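Side-chain contacts in enoyl-[acyl-carrier-protein] reductase [FMN] (Thermotoga maritima, PDB 5GVJ), which probably reduces enoyl-acyl carrier protein substrates with NADH, using FMN as its flavin cofactor: residues 3-8 with 14-19; 27-32 with 61-66; 41-46 with 55-60; 92-97 with 106-111; 99-104 with 115-120. The protein carries 1 engineered substitution. All coordinates share one frame; numbering follows the deposited sequence.

From the N terminus, contact 1 closes a short loop that brings helix 6-11 against the lead-in to strand 17-18, the first strand of the TIM barrel. Contact 2 follows and closes a longer excursion, pairing the start of helix 28-36 with the end of helix 50-63; contact 3 falls wholly within that excursion and packs strand 41-44 against the same helix 50-63. Contacts 4 and 5 come later and cross, since their segments alternate along the chain: both belong to the unit of strand 93-97, helix 102-110 and strand 114-119, whose two strands are neighbours in the sheet. Contacts 1, 3, 4 and 5 all reach the barrel sheet, whereas contact 2 joins two helices.

Contact 1: 3-8 with 14-19; sequences VRTRVT and EHPILM
Thr5 OG1 is gripped by three groups beside Pro16: it accepts from Val7 N at 2.9 Å (angle at the hydrogen 138°), more weakly from Thr8 N at 3.4 Å, and is also bonded to Glu188 O. The two amide bonds make Thr5 the N-cap of helix 6-11, the short helix leading into strand 17-18 of the TIM barrel. A chi1 of 79° sets OG1 between the backbone N and the carbonyl carbon, facing the first turn, yet the oxygen still lies 3.9 Å from Pro16 CB. A valine here would probably leave the amides of Val7 and Thr8 without their cap and Glu188 O without its hydroxyl mate.

The Pro16 ring is the apolar centre of the contact. Val3 crosses it at about a right angle, CG2 reaching Pro16 CG at 3.7 Å, while Thr8 CG2 presses on the peptide link before the ring, 3.4 Å from Pro16 N. Pro16 is also the middle residue of an inverse gamma turn. Met179 and Phe183 of helix 176-185 cover the ring further, and Tyr311 of the second subunit packs on Thr5.

One water ties the two segments together: it accepts from Val3 N at 2.8 Å, donates to Glu14 O at 3.1 Å, and meets His15 ND1 in the plane of the imidazole at 2.9 Å.

Contact 2: 27-32 with 61-66; sequences TPTLAA and RQKTDK
Lys63 turns CG beside its backbone N (chi1 -71°) and then runs nearly extended until it bends at chi4, a course that lays its aliphatic part along Ala32. The methyl Ala32 CB is met by Lys63 CD at 3.7 Å and by Lys63 CB at 3.8 Å, which is evidence that the chain lies alongside the methyl and not end-on. The bend at chi4 turns the amine aside from Thr29, and Lys63 NZ stays 4.5 Å from Thr29 OG1, too far for a bond.

Thr64 divides its two branches between two tasks. Its OG1 is anti to the backbone N (chi1 -178°), which leaves CG2 to face helix 28-36, 4.1 Å from Ala32 O. OG1 accepts from Lys66 N at 3.1 Å with a nearly straight bond (167°), an ST turn just after helix 50-63, and it also bonds Glu36 OE1. An alanine here would probably leave Lys66 N and Glu36 without this partner and open a gap beside Ala32.

The contact is plain packing between two helices of the TIM barrel, away from the annotated flavin site. Pro28 touches Ala56 and Glu59 and Ala32 touches Leu60, extending the interface back along helix 50-63, while Lys66 NZ bonds Glu36 O as the chain runs on from this helix to strand 68-73.

Contact 3: 41-46 with 55-60; sequences GIIGSG and KAISEL
Ala56 begins the contact by offering Ile43 both its methyl and its carbonyl: Ala56 CB lies 4.1 Å from Ile43 CG2, and Ala56 O lies 3.8 Å from Ile43 CD1. That oxygen is already committed to the helix, accepting from Leu60 N at 3.0 Å, so the isoleucine methyl rests against a satisfied carbonyl.

At Ile57 the same Ile43 methyl reaches the helix backbone, with CD1 4.0 Å from Ile57 CA and 4.2 Å from Ile57 CG1. One turn on from Ala56, Leu60 completes the set: its CD1 stands 4.0 Å from Ile43 CD1 and equally near Ile43 CG1, the two side chains crossing obliquely. Ile43 can reach all three residues because CG2 is anti to its backbone N while CG1 lies beside that N (chi1 -66°): CG2 goes to the Ala56 methyl, and the CG1-CD1 branch passes the Ala56 carbonyl to reach Ile57 and Leu60.

The short segments run nearly antiparallel, at 155°, with axes 9.9 Å apart. This is the first half of the beta-alpha-beta unit of strand 41-44, helix 50-63 and strand 68-73 in the TIM barrel. Ile43 is bonded through its backbone to Gly69 and Asn71 of the neighbouring strand; Phe68 of that strand touches both Ile57 and Leu60, and Ala31 of helix 28-36 packs on Ile43 and Leu60.

Contact 4: 92-97 with 106-111; sequences PVVTFG and RELKEN
Strand 93-97, helix 102-110 and strand 114-119 form a beta-alpha-beta unit, and this contact seats the helix on its first strand through three apolar side chains: Leu108 against Phe96 and Val94. Leu108 CD1 does the touching. It lies in the plane of the Phe96 ring at its rim, 3.5 Å from Phe96 CZ and 3.7 Å from Phe96 CE2, which makes this a methyl-to-edge contact and not packing over the ring face. The two side chains approach from opposite directions, Phe96 reaching out from the strand and Leu108 coming down from the helix; with CG beside the backbone N (chi1 -73°), the Phe96 ring presents its CZ-CE2 edge to Leu108.

Val94, two residues earlier on the same side of the strand, fills the neighbouring position. Its CG1 is 4.3 Å from Leu108 CD1 and also sits 3.7 Å above the plane of the Phe96 ring, offset toward the rim, which is likely to limit how the ring can turn.

Polar bonds within the helix segment add to this. Arg106 NE donates to Glu110 OE2 at 2.8 Å in a salt bridge, meeting the oxygen from 56° out of the carboxylate plane. At the helix end Asn111 ND2 donates to Glu107 O at 2.9 Å along a nearly straight line (169°). Ile87 of helix 79-88 and Val115 of strand 114-119 also touch Leu108, completing the apolar layer between helices and sheet that is typical of a TIM barrel.

Contact 5: 99-104 with 115-120; sequences GNPTKY and VIPVVA
Two proline rings, Pro101 and Pro117, pack against each other where the chain enters helix 102-110 beside strand 114-119, within a beta-alpha-beta unit of the TIM barrel. The evidence is in the ring carbons: Pro101 CG lies 3.7 Å from Pro117 CB and 3.8 Å from Pro117 CG. The side chains cross at about a right angle, so the CG corner of Pro101 meets the CB-CG side of the other ring. Phe96 of strand 93-97 also touches Pro101, and Val128 of helix 122-130 touches Pro117.

The turn through Pro101 is closed by Asn100, whose OD1 accepts from Thr102 N at 3.0 Å with an angle of 141° at the hydrogen. This is an Asx turn, and the donor stands 33° out of the plane of the side-chain carbonyl. A backbone bond follows from Tyr104 N to Pro101 O at 2.9 Å, at the start of the helix. The strand side leads toward the flavin site: Val118 packs on Glu139, an FMN-binding residue.

Gly99 adopts a backbone shape (phi 128°) in which any side-chain carbon would collide with the preceding carbonyl oxygen. A water bridges the two backbones here, lying 2.9 Å from Gly99 O and 2.9 Å from Val118 O, although more acceptors surround it than its two protons can serve.

Contact 1: 3-8 with 14-19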
# COMPACT_ATOMS: atom_id res chain seq x y z
N VAL A 3 20.41 -11.04 5.40
CA VAL A 3 20.64 -9.73 4.82
C VAL A 3 20.96 -8.77 5.95
O VAL A 3 20.42 -8.89 7.06
CB VAL A 3 19.42 -9.27 3.97
CG1 VAL A 3 18.62 -10.47 3.49
CG2 VAL A 3 18.54 -8.27 4.71
N ARG A 4 21.88 -7.85 5.69
CA ARG A 4 22.32 -6.89 6.68
C ARG A 4 21.81 -5.51 6.29
O ARG A 4 21.85 -5.15 5.12
CB ARG A 4 23.85 -6.89 6.76
CG ARG A 4 24.42 -6.06 7.89
CD ARG A 4 25.94 -6.14 7.92
NE ARG A 4 26.49 -5.30 8.97
CZ ARG A 4 27.74 -5.36 9.40
NH1 ARG A 4 28.59 -6.23 8.86
NH2 ARG A 4 28.15 -4.56 10.38
N THR A 5 21.26 -4.77 7.26
CA THR A 5 20.78 -3.41 6.99
C THR A 5 21.19 -2.51 8.13
O THR A 5 21.67 -2.97 9.18
CB THR A 5 19.26 -3.34 6.82
OG1 THR A 5 18.63 -3.36 8.10
CG2 THR A 5 18.73 -4.53 5.98
N ARG A 6 20.98 -1.19 7.96
CA ARG A 6 21.21 -0.29 9.09
C ARG A 6 20.41 -0.71 10.32
O ARG A 6 20.82 -0.44 11.45
CB ARG A 6 20.87 1.14 8.71
CG ARG A 6 21.79 1.76 7.66
CD ARG A 6 21.09 2.95 6.99
NE ARG A 6 21.10 4.14 7.80
CZ ARG A 6 20.22 5.13 7.73
NH1 ARG A 6 19.18 5.10 6.89
NH2 ARG A 6 20.39 6.16 8.53
N VAL A 7 19.26 -1.36 10.12
CA VAL A 7 18.43 -1.70 11.27
C VAL A 7 19.02 -2.89 12.02
O VAL A 7 19.04 -2.90 13.26
CB VAL A 7 16.97 -1.96 10.85
CG1 VAL A 7 16.17 -2.52 12.03
CG2 VAL A 7 16.34 -0.66 10.35
N THR A 8 19.51 -3.91 11.31
CA THR A 8 20.14 -5.00 12.05
C THR A 8 21.40 -4.52 12.77
O THR A 8 21.72 -5.01 13.86
CB THR A 8 20.45 -6.19 11.13
OG1 THR A 8 21.43 -5.81 10.14
CG2 THR A 8 19.20 -6.66 10.43
N GLU A 14 20.01 -10.23 14.04
CA GLU A 14 20.46 -10.93 12.85
C GLU A 14 19.58 -10.58 11.65
O GLU A 14 20.09 -10.46 10.53
CB GLU A 14 20.45 -12.43 13.12
CG GLU A 14 20.96 -13.30 11.99
CD GLU A 14 20.99 -14.78 12.35
OE1 GLU A 14 20.46 -15.16 13.43
OE2 GLU A 14 21.54 -15.56 11.55
N HIS A 15 18.27 -10.44 11.85
CA HIS A 15 17.39 -10.27 10.70
C HIS A 15 16.60 -8.97 10.83
O HIS A 15 16.20 -8.60 11.93
CB HIS A 15 16.38 -11.43 10.56
CG HIS A 15 16.99 -12.79 10.66
ND1 HIS A 15 17.93 -13.25 9.77
CD2 HIS A 15 16.80 -13.79 11.56
CE1 HIS A 15 18.30 -14.48 10.11
NE2 HIS A 15 17.62 -14.82 11.19
N PRO A 16 16.34 -8.28 9.71
CA PRO A 16 15.64 -6.98 9.75
C PRO A 16 14.13 -7.14 9.81
O PRO A 16 13.38 -6.64 8.97
CB PRO A 16 16.10 -6.33 8.43
CG PRO A 16 16.15 -7.54 7.49
CD PRO A 16 16.73 -8.66 8.34
N ILE A 17 13.66 -7.89 10.82
CA ILE A 17 12.28 -8.33 10.92
C ILE A 17 11.81 -8.11 12.35
O ILE A 17 12.43 -8.62 13.29
CB ILE A 17 12.14 -9.81 10.52
CG1 ILE A 17 12.57 -10.00 9.05
CG2 ILE A 17 10.72 -10.30 10.74
CD1 ILE A 17 12.61 -11.47 8.60
N LEU A 18 10.74 -7.32 12.52
CA LEU A 18 10.13 -7.11 13.83
C LEU A 18 8.74 -7.74 13.86
O LEU A 18 8.07 -7.81 12.83
CB LEU A 18 9.98 -5.61 14.18
CG LEU A 18 11.01 -4.52 13.91
CD1 LEU A 18 10.68 -3.26 14.74
CD2 LEU A 18 12.44 -4.96 14.11
N MET A 19 8.33 -8.22 15.03
CA MET A 19 6.94 -8.57 15.26
C MET A 19 6.18 -7.31 15.70
O MET A 19 6.77 -6.25 15.89
CB MET A 19 6.81 -9.69 16.31
CG MET A 19 7.01 -9.25 17.74
SD MET A 19 6.82 -10.58 18.97
CE MET A 19 5.20 -10.20 19.63
O HOH W 1 19.02 -11.42 7.78

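Contact 2: 27-32 with 61-66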
# COMPACT_ATOMS: atom_id res chain seq x y z
N THR A 27 2.95 -11.15 23.78
CA THR A 27 3.34 -11.80 25.02
C THR A 27 4.84 -12.06 25.05
O THR A 27 5.48 -12.17 24.00
CB THR A 27 2.61 -13.14 25.17
OG1 THR A 27 2.97 -14.01 24.09
CG2 THR A 27 1.10 -12.96 25.20
N PRO A 28 5.43 -12.21 26.24
CA PRO A 28 6.84 -12.63 26.32
C PRO A 28 7.11 -13.94 25.61
O PRO A 28 8.21 -14.13 25.08
CB PRO A 28 7.10 -12.75 27.83
CG PRO A 28 6.08 -11.88 28.46
CD PRO A 28 4.87 -11.88 27.56
N THR A 29 6.13 -14.85 25.57
CA THR A 29 6.37 -16.13 24.90
C THR A 29 6.56 -15.95 23.40
O THR A 29 7.45 -16.57 22.81
CB THR A 29 5.21 -17.10 25.17
OG1 THR A 29 5.12 -17.37 26.57
CG2 THR A 29 5.53 -18.40 24.51
N LEU A 30 5.72 -15.14 22.76
CA LEU A 30 5.90 -14.89 21.33
C LEU A 30 7.12 -14.02 21.08
O LEU A 30 7.90 -14.28 20.15
CB LEU A 30 4.65 -14.23 20.74
CG LEU A 30 4.66 -13.85 19.25
CD1 LEU A 30 5.17 -14.99 18.35
CD2 LEU A 30 3.26 -13.45 18.83
N ALA A 31 7.32 -12.99 21.91
CA ALA A 31 8.48 -12.11 21.75
C ALA A 31 9.79 -12.88 21.92
O ALA A 31 10.73 -12.68 21.15
CB ALA A 31 8.39 -10.95 22.74
N ALA A 32 9.86 -13.75 22.92
CA ALA A 32 11.09 -14.51 23.11
C ALA A 32 11.39 -15.40 21.91
O ALA A 32 12.55 -15.57 21.53
CB ALA A 32 10.99 -15.34 24.40
N ARG A 61 13.57 -12.79 29.35
CA ARG A 61 15.01 -12.99 29.53
C ARG A 61 15.35 -14.37 30.08
O ARG A 61 16.50 -14.81 29.94
CB ARG A 61 15.57 -11.90 30.44
CG ARG A 61 15.79 -10.57 29.72
CD ARG A 61 16.26 -9.48 30.67
NE ARG A 61 16.72 -8.31 29.94
CZ ARG A 61 16.62 -7.06 30.38
NH1 ARG A 61 16.05 -6.82 31.55
NH2 ARG A 61 17.07 -6.06 29.63
N GLN A 62 14.41 -15.06 30.72
CA GLN A 62 14.65 -16.45 31.07
C GLN A 62 14.74 -17.34 29.83
O GLN A 62 15.38 -18.40 29.89
CB GLN A 62 13.54 -16.96 32.00
CG GLN A 62 13.54 -16.25 33.35
CD GLN A 62 12.38 -16.63 34.22
OE1 GLN A 62 11.63 -17.55 33.90
NE2 GLN A 62 12.21 -15.92 35.34
N LYS A 63 14.15 -16.92 28.71
CA LYS A 63 14.20 -17.71 27.49
C LYS A 63 15.31 -17.29 26.53
O LYS A 63 15.96 -18.16 25.94
CB LYS A 63 12.85 -17.63 26.76
CG LYS A 63 11.72 -18.39 27.43
CD LYS A 63 10.41 -18.09 26.73
CE LYS A 63 9.36 -19.18 26.95
NZ LYS A 63 8.85 -19.14 28.34
N THR A 64 15.56 -16.00 26.34
CA THR A 64 16.55 -15.56 25.37
C THR A 64 17.41 -14.43 25.92
O THR A 64 16.94 -13.58 26.68
CB THR A 64 15.89 -15.09 24.06
OG1 THR A 64 16.90 -14.71 23.12
CG2 THR A 64 15.00 -13.88 24.34
N ASP A 65 18.67 -14.42 25.49
CA ASP A 65 19.61 -13.34 25.79
C ASP A 65 19.64 -12.27 24.69
O ASP A 65 20.36 -11.28 24.84
CB ASP A 65 21.02 -13.90 25.97
CG ASP A 65 21.11 -14.93 27.09
OD1 ASP A 65 20.39 -14.77 28.10
OD2 ASP A 65 21.90 -15.88 26.97
N LYS A 66 18.89 -12.45 23.61
CA LYS A 66 19.00 -11.59 22.44
C LYS A 66 18.14 -10.33 22.59
O LYS A 66 17.25 -10.27 23.43
CB LYS A 66 18.59 -12.37 21.19
CG LYS A 66 19.55 -13.53 20.93
CD LYS A 66 19.24 -14.28 19.65
CE LYS A 66 20.11 -15.55 19.59
NZ LYS A 66 19.88 -16.27 18.29

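Contact 3: 41-46 with 55-60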
# COMPACT_ATOMS: atom_id res chain seq x y z
N GLY A 41 11.70 -9.57 18.81
CA GLY A 41 10.47 -9.77 19.55
C GLY A 41 10.12 -8.51 20.32
O GLY A 41 10.98 -7.74 20.73
N ILE A 42 8.83 -8.29 20.51
CA ILE A 42 8.38 -7.06 21.14
C ILE A 42 7.26 -7.39 22.11
O ILE A 42 6.27 -8.03 21.73
CB ILE A 42 7.91 -6.00 20.12
CG1 ILE A 42 9.11 -5.49 19.32
CG2 ILE A 42 7.22 -4.86 20.84
CD1 ILE A 42 8.73 -4.56 18.14
N ILE A 43 7.44 -7.00 23.37
CA ILE A 43 6.41 -7.17 24.39
C ILE A 43 5.42 -6.01 24.26
O ILE A 43 5.81 -4.84 24.31
CB ILE A 43 7.04 -7.19 25.80
CG1 ILE A 43 7.93 -8.42 25.97
CG2 ILE A 43 5.95 -7.12 26.86
CD1 ILE A 43 8.80 -8.36 27.24
N GLY A 44 4.15 -6.34 24.08
CA GLY A 44 3.12 -5.31 24.02
C GLY A 44 2.62 -4.95 25.40
O GLY A 44 1.97 -5.77 26.06
N SER A 45 2.91 -3.74 25.86
CA SER A 45 2.55 -3.33 27.22
C SER A 45 1.24 -2.57 27.27
O SER A 45 0.89 -2.04 28.34
CB SER A 45 3.68 -2.50 27.84
OG SER A 45 3.71 -1.17 27.34
N GLY A 46 0.51 -2.50 26.16
CA GLY A 46 -0.63 -1.60 26.07
C GLY A 46 -1.64 -1.77 27.19
O GLY A 46 -2.25 -0.80 27.64
N LYS A 55 7.46 -8.31 35.21
CA LYS A 55 7.41 -9.77 35.12
C LYS A 55 7.60 -10.22 33.68
O LYS A 55 8.36 -11.16 33.41
CB LYS A 55 6.07 -10.31 35.64
CG LYS A 55 5.50 -9.62 36.85
CD LYS A 55 5.92 -10.21 38.17
CE LYS A 55 4.77 -10.15 39.16
NZ LYS A 55 4.89 -8.97 40.07
N ALA A 56 6.90 -9.56 32.74
CA ALA A 56 7.00 -9.93 31.34
C ALA A 56 8.44 -9.87 30.87
O ALA A 56 8.92 -10.80 30.21
CB ALA A 56 6.12 -9.00 30.50
N ILE A 57 9.16 -8.81 31.24
CA ILE A 57 10.55 -8.68 30.82
C ILE A 57 11.37 -9.81 31.42
O ILE A 57 12.21 -10.42 30.73
CB ILE A 57 11.11 -7.31 31.22
CG1 ILE A 57 10.39 -6.20 30.44
CG2 ILE A 57 12.61 -7.26 30.97
CD1 ILE A 57 10.69 -4.80 30.95
N SER A 58 11.13 -10.13 32.69
CA SER A 58 11.87 -11.20 33.35
C SER A 58 11.65 -12.54 32.66
O SER A 58 12.61 -13.29 32.42
CB SER A 58 11.47 -11.29 34.82
OG SER A 58 12.28 -12.26 35.47
N GLU A 59 10.41 -12.86 32.30
CA GLU A 59 10.21 -14.17 31.70
C GLU A 59 10.74 -14.24 30.29
O GLU A 59 11.18 -15.31 29.86
CB GLU A 59 8.74 -14.59 31.76
CG GLU A 59 7.72 -13.59 31.35
CD GLU A 59 6.33 -14.01 31.80
OE1 GLU A 59 6.11 -14.12 33.03
OE2 GLU A 59 5.47 -14.28 30.93
N LEU A 60 10.75 -13.12 29.55
CA LEU A 60 11.42 -13.15 28.24
C LEU A 60 12.90 -13.45 28.39
O LEU A 60 13.46 -14.27 27.65
CB LEU A 60 11.20 -11.83 27.49
CG LEU A 60 11.85 -11.75 26.10
CD1 LEU A 60 11.02 -10.89 25.16
CD2 LEU A 60 13.27 -11.20 26.16

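Contact 4: 92-97 with 106-111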
# COMPACT_ATOMS: atom_id res chain seq x y z
N PRO A 92 16.39 -2.93 25.68
CA PRO A 92 17.27 -2.41 24.61
C PRO A 92 16.55 -1.53 23.61
O PRO A 92 17.18 -0.63 23.05
CB PRO A 92 17.81 -3.68 23.94
CG PRO A 92 17.44 -4.81 24.81
CD PRO A 92 16.25 -4.40 25.62
N VAL A 93 15.26 -1.76 23.37
CA VAL A 93 14.51 -1.10 22.30
C VAL A 93 13.12 -0.78 22.81
O VAL A 93 12.45 -1.64 23.40
CB VAL A 93 14.40 -1.98 21.04
CG1 VAL A 93 13.67 -1.22 19.92
CG2 VAL A 93 15.77 -2.46 20.58
N VAL A 94 12.66 0.46 22.60
CA VAL A 94 11.30 0.84 22.95
C VAL A 94 10.62 1.43 21.72
O VAL A 94 11.16 2.35 21.09
CB VAL A 94 11.25 1.81 24.15
CG1 VAL A 94 9.82 2.29 24.40
CG2 VAL A 94 11.77 1.10 25.40
N THR A 95 9.46 0.88 21.37
CA THR A 95 8.59 1.46 20.35
C THR A 95 7.43 2.15 21.05
O THR A 95 7.10 1.84 22.20
CB THR A 95 8.05 0.41 19.36
OG1 THR A 95 7.14 -0.48 20.01
CG2 THR A 95 9.17 -0.39 18.72
N PHE A 96 6.82 3.10 20.35
CA PHE A 96 5.70 3.87 20.88
C PHE A 96 4.55 3.84 19.89
O PHE A 96 4.76 3.79 18.67
CB PHE A 96 6.08 5.33 21.15
CG PHE A 96 6.95 5.52 22.35
CD1 PHE A 96 6.39 5.59 23.62
CD2 PHE A 96 8.32 5.66 22.21
CE1 PHE A 96 7.19 5.79 24.73
CE2 PHE A 96 9.12 5.85 23.32
CZ PHE A 96 8.56 5.92 24.58
N GLY A 97 3.33 3.87 20.41
CA GLY A 97 2.16 4.04 19.58
C GLY A 97 1.25 5.11 20.15
O GLY A 97 1.32 5.47 21.33
N ARG A 106 14.45 11.58 25.09
CA ARG A 106 15.76 11.93 25.63
C ARG A 106 16.15 11.03 26.80
O ARG A 106 17.28 10.53 26.85
CB ARG A 106 15.77 13.40 26.06
CG ARG A 106 17.02 13.79 26.79
CD ARG A 106 16.82 15.09 27.56
NE ARG A 106 18.08 15.46 28.17
CZ ARG A 106 18.45 16.73 28.36
NH1 ARG A 106 17.64 17.71 27.96
NH2 ARG A 106 19.61 17.01 28.93
N GLU A 107 15.25 10.83 27.76
CA GLU A 107 15.64 10.03 28.92
C GLU A 107 15.88 8.58 28.53
O GLU A 107 16.77 7.92 29.10
CB GLU A 107 14.59 10.13 30.02
CG GLU A 107 13.24 9.50 29.70
CD GLU A 107 12.19 9.85 30.75
OE1 GLU A 107 12.40 9.52 31.94
OE2 GLU A 107 11.17 10.49 30.38
N LEU A 108 15.13 8.07 27.56
CA LEU A 108 15.39 6.72 27.07
C LEU A 108 16.75 6.66 26.39
O LEU A 108 17.55 5.76 26.67
CB LEU A 108 14.27 6.30 26.11
CG LEU A 108 12.98 5.89 26.82
CD1 LEU A 108 11.82 5.77 25.86
CD2 LEU A 108 13.17 4.59 27.58
N LYS A 109 17.05 7.62 25.52
CA LYS A 109 18.31 7.59 24.79
C LYS A 109 19.50 7.83 25.70
O LYS A 109 20.54 7.19 25.54
CB LYS A 109 18.29 8.62 23.67
CG LYS A 109 17.62 8.11 22.44
CD LYS A 109 17.89 9.08 21.34
CE LYS A 109 19.34 9.03 20.91
NZ LYS A 109 19.57 9.85 19.70
N GLU A 110 19.37 8.76 26.66
CA GLU A 110 20.47 8.97 27.60
C GLU A 110 20.85 7.69 28.33
O GLU A 110 22.01 7.50 28.70
CB GLU A 110 20.10 10.08 28.59
CG GLU A 110 20.14 11.43 27.91
CD GLU A 110 20.02 12.59 28.87
OE1 GLU A 110 19.69 12.34 30.05
OE2 GLU A 110 20.24 13.73 28.44
N ASN A 111 19.90 6.78 28.51
CA ASN A 111 20.19 5.53 29.21
C ASN A 111 20.46 4.35 28.27
O ASN A 111 20.47 3.20 28.71
CB ASN A 111 19.05 5.23 30.19
CG ASN A 111 19.10 6.13 31.42
OD1 ASN A 111 19.88 5.88 32.34
ND2 ASN A 111 18.30 7.20 31.42

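Contact 5: 99-104 with 115-120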
# COMPACT_ATOMS: atom_id res chain seq x y z
N GLY A 99 0.57 8.51 19.09
CA GLY A 99 0.86 9.92 19.23
C GLY A 99 2.34 10.21 19.16
O GLY A 99 3.12 9.45 18.58
N ASN A 100 2.71 11.32 19.78
CA ASN A 100 4.06 11.86 19.69
C ASN A 100 4.78 11.57 20.99
O ASN A 100 4.38 12.09 22.04
CB ASN A 100 4.00 13.37 19.44
CG ASN A 100 5.35 13.97 19.17
OD1 ASN A 100 6.39 13.41 19.53
ND2 ASN A 100 5.35 15.13 18.51
N PRO A 101 5.85 10.74 20.98
CA PRO A 101 6.49 10.35 22.25
C PRO A 101 7.71 11.20 22.57
O PRO A 101 8.60 10.75 23.30
CB PRO A 101 6.89 8.90 21.98
CG PRO A 101 7.28 8.92 20.52
CD PRO A 101 6.42 10.00 19.84
N THR A 102 7.76 12.41 22.01
CA THR A 102 8.94 13.25 22.13
C THR A 102 9.35 13.43 23.58
O THR A 102 10.55 13.44 23.89
CB THR A 102 8.67 14.61 21.48
OG1 THR A 102 8.57 14.45 20.05
CG2 THR A 102 9.77 15.60 21.82
N LYS A 103 8.37 13.54 24.48
CA LYS A 103 8.68 13.84 25.88
C LYS A 103 9.52 12.75 26.54
O LYS A 103 10.15 13.01 27.57
CB LYS A 103 7.39 14.04 26.67
CG LYS A 103 6.63 12.75 26.95
CD LYS A 103 5.23 13.02 27.51
CE LYS A 103 5.28 13.85 28.79
NZ LYS A 103 5.85 13.10 29.96
N TYR A 104 9.54 11.54 25.98
CA TYR A 104 10.29 10.45 26.59
C TYR A 104 11.60 10.14 25.89
O TYR A 104 12.42 9.40 26.44
CB TYR A 104 9.46 9.17 26.58
CG TYR A 104 8.16 9.23 27.32
CD1 TYR A 104 8.13 9.56 28.67
CD2 TYR A 104 6.97 8.93 26.69
CE1 TYR A 104 6.93 9.60 29.36
CE2 TYR A 104 5.78 8.96 27.36
CZ TYR A 104 5.76 9.29 28.70
OH TYR A 104 4.55 9.32 29.36
N VAL A 115 15.14 4.11 20.48
CA VAL A 115 13.76 4.59 20.52
C VAL A 115 13.22 4.63 19.10
O VAL A 115 13.82 5.28 18.22
CB VAL A 115 13.67 5.97 21.19
CG1 VAL A 115 12.24 6.44 21.24
CG2 VAL A 115 14.27 5.89 22.61
N ILE A 116 12.11 3.94 18.86
CA ILE A 116 11.54 3.82 17.52
C ILE A 116 10.05 4.13 17.57
O ILE A 116 9.24 3.21 17.74
CB ILE A 116 11.79 2.42 16.93
CG1 ILE A 116 13.27 2.06 16.99
CG2 ILE A 116 11.32 2.36 15.46
CD1 ILE A 116 13.60 0.67 16.45
N PRO A 117 9.64 5.39 17.40
CA PRO A 117 8.21 5.71 17.38
C PRO A 117 7.54 5.14 16.13
O PRO A 117 8.15 5.04 15.07
CB PRO A 117 8.18 7.25 17.34
CG PRO A 117 9.56 7.70 17.74
CD PRO A 117 10.48 6.59 17.26
N VAL A 118 6.27 4.77 16.28
CA VAL A 118 5.43 4.40 15.13
C VAL A 118 4.73 5.67 14.65
O VAL A 118 4.17 6.42 15.46
CB VAL A 118 4.42 3.30 15.51
CG1 VAL A 118 3.58 2.89 14.31
CG2 VAL A 118 5.14 2.08 16.10
N VAL A 119 4.79 5.93 13.35
CA VAL A 119 4.21 7.15 12.79
C VAL A 119 3.31 6.78 11.62
O VAL A 119 3.52 5.76 10.95
CB VAL A 119 5.29 8.16 12.33
CG1 VAL A 119 6.23 8.50 13.49
CG2 VAL A 119 6.07 7.61 11.15
N ALA A 120 2.28 7.59 11.40
CA ALA A 120 1.41 7.44 10.24
C ALA A 120 1.48 8.68 9.36
O ALA A 120 0.65 8.85 8.46
CB ALA A 120 -0.03 7.16 10.69
O HOH W 2 4.64 7.00 18.25